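Local coordinates for GTN Reductase (Agrobacterium tumefaciens, PDB 5N6G), which probably reduces activated carbon-carbon double bonds as an FMN-dependent ene-reductase of the Old Yellow Enzyme family and here holds 2-phenylacrylic acid, at residues A[59-64]-A[154-159]; A[188-193]-A[233-238]; A[206-211]-A[250-255]. One frame throughout, in Å; residues are numbered along the deposited sequence.

Contact 1: residues A[59-64]-A[154-159]; sequences SQQGQG and GLILED
Ser59 and Asp159 bring the two backbones nearest each other, with 6.7 Å between Ser59 CA and Asp159 CA. Residues 59-64 belong to the loop that leaves barrel strand 50-57 and contain a type I beta turn from Gln60 to Gln63; residues 154-159 are a piece of helix 150-169, which leads toward strand 174-178. No direct hydrogen bond joins them. A water does so instead, accepting from Ser59 OG at 2.6 Å and donating to Asp159 OD2 at 2.7 Å and to Gln61 OE1 at 2.9 Å. Ser59 OG lies between its own N and carbonyl carbon (chi1 63°), a torsion that lets it also accept from Gly62 N at 3.0 Å, which makes an ST motif. Gln61 reaches out as an extended chain with CG opposite the backbone N (chi1 -176°) and crosses Ile156 at about a right angle, its OE1 lying 3.5 Å from Ile156 CG1. That oxygen has a second donor, His100 NE2, which helps hold it beside the aliphatic branch. The bond directions therefore run one way: Gly62 N gives to the serine hydroxyl, the hydroxyl to the water, and the water to a carboxylate and an amide oxygen, so the water takes one bond and gives two, and its donation to OD2 is consistent with an ionised Asp159.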
loop_
_atom_site.group_PDB
_atom_site.type_symbol
_atom_site.label_atom_id
_atom_site.label_comp_id
_atom_site.label_asym_id
_atom_site.label_seq_id
_atom_site.Cartn_x
_atom_site.Cartn_y
_atom_site.Cartn_z
ATOM N N SER A 59 4.058 3.701 13.078
ATOM C CA SER A 59 4.125 4.493 14.296
ATOM C C SER A 59 2.792 5.200 14.451
ATOM O O SER A 59 2.023 5.319 13.496
ATOM C CB SER A 59 5.231 5.533 14.226
ATOM O OG SER A 59 4.921 6.435 13.170
ATOM N N GLN A 60 2.553 5.724 15.654
ATOM C CA GLN A 60 1.351 6.521 15.851
ATOM C C GLN A 60 1.413 7.796 15.012
ATOM O O GLN A 60 0.396 8.250 14.476
ATOM C CB GLN A 60 1.182 6.852 17.335
ATOM C CG GLN A 60 -0.153 7.498 17.633
ATOM C CD GLN A 60 -0.274 7.948 19.053
ATOM O OE1 GLN A 60 0.508 7.539 19.910
ATOM N NE2 GLN A 60 -1.253 8.806 19.321
ATOM N N GLN A 61 2.604 8.375 14.867
ATOM C CA GLN A 61 2.777 9.542 14.009
ATOM C C GLN A 61 2.347 9.232 12.577
ATOM O O GLN A 61 1.814 10.106 11.883
ATOM C CB GLN A 61 4.239 9.976 14.047
ATOM C CG GLN A 61 4.598 11.234 13.296
ATOM C CD GLN A 61 6.089 11.291 12.990
ATOM O OE1 GLN A 61 6.586 10.482 12.221
ATOM N NE2 GLN A 61 6.794 12.258 13.578
ATOM N N GLY A 62 2.544 8.006 12.130
ATOM C CA GLY A 62 2.141 7.593 10.791
ATOM C C GLY A 62 0.685 7.265 10.593
ATOM O O GLY A 62 0.309 6.895 9.466
ATOM N N GLN A 63 -0.128 7.338 11.649
ATOM C CA GLN A 63 -1.572 7.104 11.566
ATOM C C GLN A 63 -2.298 8.328 11.031
ATOM O O GLN A 63 -2.067 9.445 11.497
ATOM C CB GLN A 63 -2.175 6.799 12.939
ATOM C CG GLN A 63 -1.856 5.430 13.467
ATOM C CD GLN A 63 -2.804 4.360 12.976
ATOM O OE1 GLN A 63 -3.521 4.524 11.975
ATOM N NE2 GLN A 63 -2.780 3.216 13.667
ATOM N N GLY A 64 -3.263 8.089 10.143
ATOM C CA GLY A 64 -4.105 9.150 9.624
ATOM C C GLY A 64 -5.597 8.930 9.721
ATOM O O GLY A 64 -6.364 9.855 9.446
ATOM N N GLY A 154 15.453 11.169 10.058
ATOM C CA GLY A 154 16.193 10.033 10.598
ATOM C C GLY A 154 15.363 9.183 11.538
ATOM O O GLY A 154 15.462 7.952 11.532
ATOM N N LEU A 155 14.552 9.829 12.384
ATOM C CA LEU A 155 13.695 9.097 13.295
ATOM C C LEU A 155 12.657 8.291 12.537
ATOM O O LEU A 155 12.343 7.155 12.909
ATOM C CB LEU A 155 13.027 10.071 14.263
ATOM C CG LEU A 155 13.993 10.735 15.256
ATOM C CD1 LEU A 155 13.237 11.763 16.063
ATOM C CD2 LEU A 155 14.605 9.702 16.165
ATOM N N ILE A 156 12.117 8.843 11.454
ATOM C CA ILE A 156 11.144 8.082 10.678
ATOM C C ILE A 156 11.803 6.882 10.013
ATOM O O ILE A 156 11.209 5.800 9.931
ATOM C CB ILE A 156 10.448 8.992 9.660
ATOM C CG1 ILE A 156 9.548 9.980 10.412
ATOM C CG2 ILE A 156 9.607 8.196 8.654
ATOM C CD1 ILE A 156 8.951 11.076 9.521
ATOM N N LEU A 157 13.032 7.046 9.509
ATOM C CA LEU A 157 13.729 5.897 8.939
ATOM C C LEU A 157 13.891 4.795 9.973
ATOM O O LEU A 157 13.701 3.614 9.655
ATOM C CB LEU A 157 15.086 6.318 8.367
ATOM C CG LEU A 157 14.999 7.160 7.103
ATOM C CD1 LEU A 157 16.390 7.666 6.725
ATOM C CD2 LEU A 157 14.417 6.392 5.945
ATOM N N GLU A 158 14.213 5.160 11.225
ATOM C CA GLU A 158 14.298 4.153 12.278
ATOM C C GLU A 158 12.944 3.491 12.501
ATOM O O GLU A 158 12.875 2.283 12.775
ATOM C CB GLU A 158 14.834 4.770 13.575
ATOM C CG GLU A 158 15.084 3.763 14.696
ATOM C CD GLU A 158 15.903 2.523 14.273
ATOM O OE1 GLU A 158 16.933 2.653 13.560
ATOM O OE2 GLU A 158 15.498 1.406 14.659
ATOM N N ASP A 159 11.851 4.260 12.367
ATOM C CA ASP A 159 10.523 3.669 12.515
ATOM C C ASP A 159 10.221 2.700 11.380
ATOM O O ASP A 159 9.516 1.707 11.588
ATOM C CB ASP A 159 9.441 4.752 12.587
ATOM C CG ASP A 159 9.477 5.530 13.894
ATOM O OD1 ASP A 159 10.041 5.019 14.903
ATOM O OD2 ASP A 159 8.917 6.651 13.914
HETATM O O HOH W 1 7.083 7.634 12.266
#

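Contact 2: residues A[188-193]-A[233-238]; sequences FLKSST and PVTPAN
Lys190 spans the gap to Pro233 and Thr235 in an eight-stranded parallel (beta/alpha) barrel, tying the end of helix 184-189, in the connection after strand 174-178, to the loop that follows the next strand, 227-231. The backbones stay well apart, the closest alpha carbons being Lys190 CA and Pro233 CA at 9.2 Å, and the lysine covers that distance alone. With CG beside the backbone N (chi1 -65°) and every later torsion near 180°, the chain is fully extended; its end passes alongside Pro233 O, with NZ directed roughly toward Thr235 O. Direct approaches are too long for hydrogen bonds: NZ lies 3.6 Å from Pro233 O and 3.8 Å from Thr235 O. A water closes the second of these gaps, accepting from Lys190 NZ at 2.7 Å and donating to Thr235 O. NZ also forms a salt bridge to Glu186 OE2, one helical turn back, and a hydrogen bond to Ser232 O, just before the loop segment; the buried charge thus has an acidic counterpart, a carbonyl and a water. Farther out, Tyr249 of helix 245-256 packs against both Lys190 and Pro233. Thr235 is positioned by its hydroxyl, which is hydrogen-bonded to Thr271 OG1, and its side chain stands about 8 Å from both the bound FMN and 2-phenylacrylic acid. At the end of segment 233-238, Asn238 ND2 bonds to the backbone O of Asn181, a residue of the 2-phenylacrylic acid pocket. Within the loop, Ala237 N donates to Thr235 OG1 in a weak bond, long at 3.3 Å yet fairly straight, with an angle of 163° at the hydrogen.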
loop_
_atom_site.group_PDB
_atom_site.type_symbol
_atom_site.label_atom_id
_atom_site.label_comp_id
_atom_site.label_asym_id
_atom_site.label_seq_id
_atom_site.Cartn_x
_atom_site.Cartn_y
_atom_site.Cartn_z
ATOM N N PHE A 188 7.048 13.637 -0.493
ATOM C CA PHE A 188 8.419 13.996 -0.853
ATOM C C PHE A 188 8.646 13.909 -2.359
ATOM O O PHE A 188 9.358 14.747 -2.936
ATOM C CB PHE A 188 9.407 13.065 -0.158
ATOM C CG PHE A 188 9.793 13.452 1.251
ATOM C CD1 PHE A 188 9.080 12.982 2.339
ATOM C CD2 PHE A 188 10.886 14.273 1.491
ATOM C CE1 PHE A 188 9.443 13.336 3.619
ATOM C CE2 PHE A 188 11.278 14.609 2.777
ATOM C CZ PHE A 188 10.557 14.145 3.841
ATOM N N LEU A 189 8.065 12.902 -3.011
ATOM C CA LEU A 189 8.335 12.659 -4.433
ATOM C C LEU A 189 7.745 13.737 -5.328
ATOM O O LEU A 189 8.389 14.179 -6.289
ATOM C CB LEU A 189 7.731 11.329 -4.878
ATOM C CG LEU A 189 8.337 10.000 -4.479
ATOM C CD1 LEU A 189 7.422 8.900 -4.983
ATOM C CD2 LEU A 189 9.714 9.869 -5.070
ATOM N N LYS A 190 6.504 14.137 -5.074
ATOM C CA LYS A 190 5.754 14.962 -6.025
ATOM C C LYS A 190 5.901 16.464 -5.753
ATOM O O LYS A 190 6.082 16.919 -4.620
ATOM C CB LYS A 190 4.287 14.525 -6.061
ATOM C CG LYS A 190 4.138 13.111 -6.606
ATOM C CD LYS A 190 2.717 12.669 -6.804
ATOM C CE LYS A 190 2.674 11.281 -7.437
ATOM N NZ LYS A 190 1.315 10.659 -7.454
ATOM N N SER A 191 5.785 17.245 -6.818
ATOM C CA SER A 191 6.160 18.654 -6.753
ATOM C C SER A 191 5.219 19.482 -5.882
ATOM O O SER A 191 5.655 20.446 -5.248
ATOM C CB SER A 191 6.194 19.245 -8.164
ATOM O OG SER A 191 7.167 18.604 -8.962
ATOM N N SER A 192 3.915 19.169 -5.868
ATOM C CA SER A 192 2.983 20.079 -5.203
ATOM C C SER A 192 3.146 20.081 -3.693
ATOM O O SER A 192 2.753 21.051 -3.036
ATOM C CB SER A 192 1.521 19.749 -5.544
ATOM O OG SER A 192 1.077 18.534 -4.971
ATOM N N THR A 193 3.710 19.025 -3.142
ATOM C CA THR A 193 3.817 18.836 -1.715
ATOM C C THR A 193 5.216 19.112 -1.184
ATOM O O THR A 193 5.404 19.189 0.040
ATOM C CB THR A 193 3.412 17.398 -1.365
ATOM O OG1 THR A 193 3.877 16.496 -2.385
ATOM C CG2 THR A 193 1.881 17.288 -1.278
ATOM N N PRO A 233 1.885 6.616 -10.115
ATOM C CA PRO A 233 2.495 7.805 -10.750
ATOM C C PRO A 233 1.564 8.983 -10.989
ATOM O O PRO A 233 2.037 10.127 -10.971
ATOM C CB PRO A 233 3.015 7.246 -12.086
ATOM C CG PRO A 233 3.264 5.808 -11.830
ATOM C CD PRO A 233 2.251 5.369 -10.809
ATOM N N VAL A 234 0.274 8.778 -11.249
ATOM C CA VAL A 234 -0.572 9.887 -11.671
ATOM C C VAL A 234 -1.752 10.131 -10.757
ATOM O O VAL A 234 -2.568 11.005 -11.050
ATOM C CB VAL A 234 -1.078 9.699 -13.119
ATOM C CG1 VAL A 234 0.084 9.593 -14.093
ATOM C CG2 VAL A 234 -1.965 8.484 -13.241
ATOM N N THR A 235 -1.875 9.412 -9.673
ATOM C CA THR A 235 -3.121 9.469 -8.941
ATOM C C THR A 235 -3.320 10.837 -8.288
ATOM O O THR A 235 -2.367 11.426 -7.778
ATOM C CB THR A 235 -3.175 8.392 -7.883
ATOM O OG1 THR A 235 -4.480 8.438 -7.298
ATOM C CG2 THR A 235 -2.136 8.604 -6.822
ATOM N N PRO A 236 -4.548 11.346 -8.267
ATOM C CA PRO A 236 -4.834 12.611 -7.579
ATOM C C PRO A 236 -5.217 12.445 -6.116
ATOM O O PRO A 236 -5.656 13.412 -5.480
ATOM C CB PRO A 236 -6.012 13.131 -8.386
ATOM C CG PRO A 236 -6.775 11.903 -8.761
ATOM C CD PRO A 236 -5.739 10.834 -8.968
ATOM N N ALA A 237 -5.095 11.243 -5.593
ATOM C CA ALA A 237 -5.479 10.964 -4.217
ATOM C C ALA A 237 -4.838 11.949 -3.245
ATOM O O ALA A 237 -3.655 12.269 -3.337
ATOM C CB ALA A 237 -5.057 9.539 -3.857
ATOM N N ASN A 238 -5.630 12.371 -2.261
ATOM C CA ASN A 238 -5.139 13.171 -1.145
ATOM C C ASN A 238 -4.468 14.462 -1.615
ATOM O O ASN A 238 -3.486 14.939 -1.029
ATOM C CB ASN A 238 -4.246 12.326 -0.245
ATOM C CG ASN A 238 -5.053 11.234 0.445
ATOM O OD1 ASN A 238 -6.081 11.534 1.067
ATOM N ND2 ASN A 238 -4.679 9.979 0.237
HETATM O O HOH W 2 -0.205 12.536 -8.751
#

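Contact 3: residues A[206-211]-A[250-255]; sequences NRARFL and NYVVEQ
The one side-chain hydrogen bond within either segment, Arg209 NH2 to Asn206 OD1 at 2.9 Å, lies on a flank of helix 204-222 turned away from Tyr251 and Val252, against which Ala208 and Leu211 of the same helix pack. The oxygen lies close to the guanidinium plane, whereas the donor is tilted 32° from the carbonyl plane of Asn206. Across to helix 245-256 the contact is wholly apolar. Ala208 CB meets the Tyr251 ring at its edge, near the ring plane, 3.7 Å from CE2, and so does not lie over a face; one face of that ring is instead covered by Gln255 CG, offset toward the rim, from the next turn of the same helix. The two branches of Val252 divide the work: CG2 touches Ala208 CB at 4.0 Å, while CG1, opposite the backbone N (chi1 165°), is placed against Leu211 CD1. The Leu211 and Val252 side chains cross at about a right angle. With the short helix axes 10.3 Å apart at closest approach and crossing at -43°, the small Ala208 marks the tightest backbone passage, its CA 6.4 Å from Val252 CA. Both helices lie on the outside of the barrel, following strands 174-178 and 227-231 respectively; Leu211 also packs on helix 184-189, and Val253 faces helix 286-295 on the other flank.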
loop_
_atom_site.group_PDB
_atom_site.type_symbol
_atom_site.label_atom_id
_atom_site.label_comp_id
_atom_site.label_asym_id
_atom_site.label_seq_id
_atom_site.Cartn_x
_atom_site.Cartn_y
_atom_site.Cartn_z
ATOM N N ASN A 206 16.792 14.518 -5.672
ATOM C CA ASN A 206 16.545 14.914 -4.291
ATOM C C ASN A 206 15.163 14.487 -3.832
ATOM O O ASN A 206 14.992 14.062 -2.681
ATOM C CB ASN A 206 16.705 16.420 -4.141
ATOM C CG ASN A 206 18.153 16.853 -4.104
ATOM O OD1 ASN A 206 19.073 16.025 -4.229
ATOM N ND2 ASN A 206 18.371 18.141 -3.900
ATOM N N ARG A 207 14.147 14.638 -4.700
ATOM C CA ARG A 207 12.792 14.247 -4.314
ATOM C C ARG A 207 12.633 12.733 -4.154
ATOM O O ARG A 207 11.788 12.289 -3.363
ATOM C CB ARG A 207 11.784 14.804 -5.317
ATOM C CG ARG A 207 11.676 16.348 -5.187
ATOM C CD ARG A 207 10.540 16.912 -5.997
ATOM N NE ARG A 207 10.897 17.100 -7.400
ATOM C CZ ARG A 207 10.142 16.735 -8.431
ATOM N NH1 ARG A 207 8.988 16.101 -8.263
ATOM N NH2 ARG A 207 10.543 17.032 -9.657
ATOM N N ALA A 208 13.419 11.934 -4.877
ATOM C CA ALA A 208 13.425 10.484 -4.737
ATOM C C ALA A 208 14.260 9.991 -3.561
ATOM O O ALA A 208 14.199 8.806 -3.232
ATOM C CB ALA A 208 13.956 9.858 -6.023
ATOM N N ARG A 209 15.055 10.869 -2.951
ATOM C CA ARG A 209 16.033 10.459 -1.946
ATOM C C ARG A 209 15.370 9.766 -0.769
ATOM O O ARG A 209 15.848 8.725 -0.310
ATOM C CB ARG A 209 16.808 11.679 -1.456
ATOM C CG ARG A 209 17.914 11.352 -0.464
ATOM C CD ARG A 209 18.671 12.619 -0.037
ATOM N NE ARG A 209 19.122 13.398 -1.190
ATOM C CZ ARG A 209 20.119 13.045 -1.991
ATOM N NH1 ARG A 209 20.781 11.919 -1.778
ATOM N NH2 ARG A 209 20.429 13.804 -3.028
ATOM N N PHE A 210 14.280 10.342 -0.251
ATOM C CA PHE A 210 13.611 9.729 0.901
ATOM C C PHE A 210 13.077 8.340 0.558
ATOM O O PHE A 210 13.269 7.386 1.331
ATOM C CB PHE A 210 12.490 10.637 1.413
ATOM C CG PHE A 210 11.785 10.095 2.630
ATOM C CD1 PHE A 210 12.464 9.963 3.844
ATOM C CD2 PHE A 210 10.460 9.712 2.563
ATOM C CE1 PHE A 210 11.813 9.467 4.967
ATOM C CE2 PHE A 210 9.803 9.222 3.677
ATOM C CZ PHE A 210 10.466 9.091 4.864
ATOM N N LEU A 211 12.384 8.207 -0.573
ATOM C CA LEU A 211 11.887 6.894 -0.990
ATOM C C LEU A 211 13.013 5.876 -0.964
ATOM O O LEU A 211 12.861 4.761 -0.442
ATOM C CB LEU A 211 11.265 6.988 -2.382
ATOM C CG LEU A 211 10.638 5.706 -2.959
ATOM C CD1 LEU A 211 9.609 6.051 -4.013
ATOM C CD2 LEU A 211 11.656 4.763 -3.575
ATOM N N ASN A 250 10.326 7.236 -13.909
ATOM C CA ASN A 250 11.324 6.423 -14.587
ATOM C C ASN A 250 12.621 6.421 -13.801
ATOM O O ASN A 250 13.255 5.378 -13.666
ATOM C CB ASN A 250 11.540 6.908 -16.015
ATOM C CG ASN A 250 10.448 6.414 -16.989
ATOM O OD1 ASN A 250 9.333 6.036 -16.582
ATOM N ND2 ASN A 250 10.770 6.433 -18.275
ATOM N N TYR A 251 13.015 7.568 -13.241
ATOM C CA TYR A 251 14.213 7.608 -12.405
ATOM C C TYR A 251 14.047 6.718 -11.183
ATOM O O TYR A 251 14.952 5.954 -10.835
ATOM C CB TYR A 251 14.526 9.044 -11.975
ATOM C CG TYR A 251 15.648 9.119 -10.962
ATOM C CD1 TYR A 251 16.968 9.148 -11.368
ATOM C CD2 TYR A 251 15.377 9.146 -9.609
ATOM C CE1 TYR A 251 17.993 9.192 -10.435
ATOM C CE2 TYR A 251 16.372 9.174 -8.686
ATOM C CZ TYR A 251 17.682 9.204 -9.097
ATOM O OH TYR A 251 18.723 9.241 -8.171
ATOM N N VAL A 252 12.902 6.820 -10.510
ATOM C CA VAL A 252 12.665 6.028 -9.302
ATOM C C VAL A 252 12.843 4.546 -9.602
ATOM O O VAL A 252 13.569 3.839 -8.890
ATOM C CB VAL A 252 11.270 6.321 -8.727
ATOM C CG1 VAL A 252 10.864 5.268 -7.710
ATOM C CG2 VAL A 252 11.289 7.713 -8.080
ATOM N N VAL A 253 12.175 4.047 -10.647
ATOM C CA VAL A 253 12.260 2.601 -10.864
ATOM C C VAL A 253 13.600 2.190 -11.457
ATOM O O VAL A 253 14.031 1.051 -11.253
ATOM C CB VAL A 253 11.122 2.015 -11.720
ATOM C CG1 VAL A 253 9.862 1.960 -10.956
ATOM C CG2 VAL A 253 10.998 2.703 -13.082
ATOM N N GLU A 254 14.301 3.075 -12.175
ATOM C CA GLU A 254 15.668 2.767 -12.557
ATOM C C GLU A 254 16.509 2.487 -11.316
ATOM O O GLU A 254 17.294 1.539 -11.286
ATOM C CB GLU A 254 16.244 3.928 -13.363
ATOM C CG GLU A 254 17.666 3.750 -13.775
ATOM C CD GLU A 254 18.377 5.072 -14.024
ATOM O OE1 GLU A 254 17.701 6.128 -14.073
ATOM O OE2 GLU A 254 19.619 5.053 -14.150
ATOM N N GLN A 255 16.339 3.303 -10.282
ATOM C CA GLN A 255 17.087 3.077 -9.056
ATOM C C GLN A 255 16.609 1.826 -8.337
ATOM O O GLN A 255 17.424 1.073 -7.798
ATOM C CB GLN A 255 16.982 4.290 -8.136
ATOM C CG GLN A 255 17.454 5.582 -8.757
ATOM C CD GLN A 255 18.674 5.448 -9.642
ATOM O OE1 GLN A 255 19.710 4.953 -9.222
ATOM N NE2 GLN A 255 18.551 5.892 -10.884
#

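Phe210 ties the three contacts together: its CZ lies 4.0 Å from Ile156 CG2 of contact 1, and its ring stacks with that of Phe188 in contact 2, while its backbone runs through contact 3. Contacts 2 and 3, with centres 14 Å apart, are joined further by a probable 2.8 Å hydrogen bond from Arg207 NH1 to Leu189 O. Contact 1, 20 Å from either by centres, lies away from the annotated sites. Contact 2 comes nearest the active site, whereas Leu211 of contact 3 is about 13 Å from FMN by its side chain. Contacts 1 and 2 rely on bridging waters; contact 3 is carbon packing.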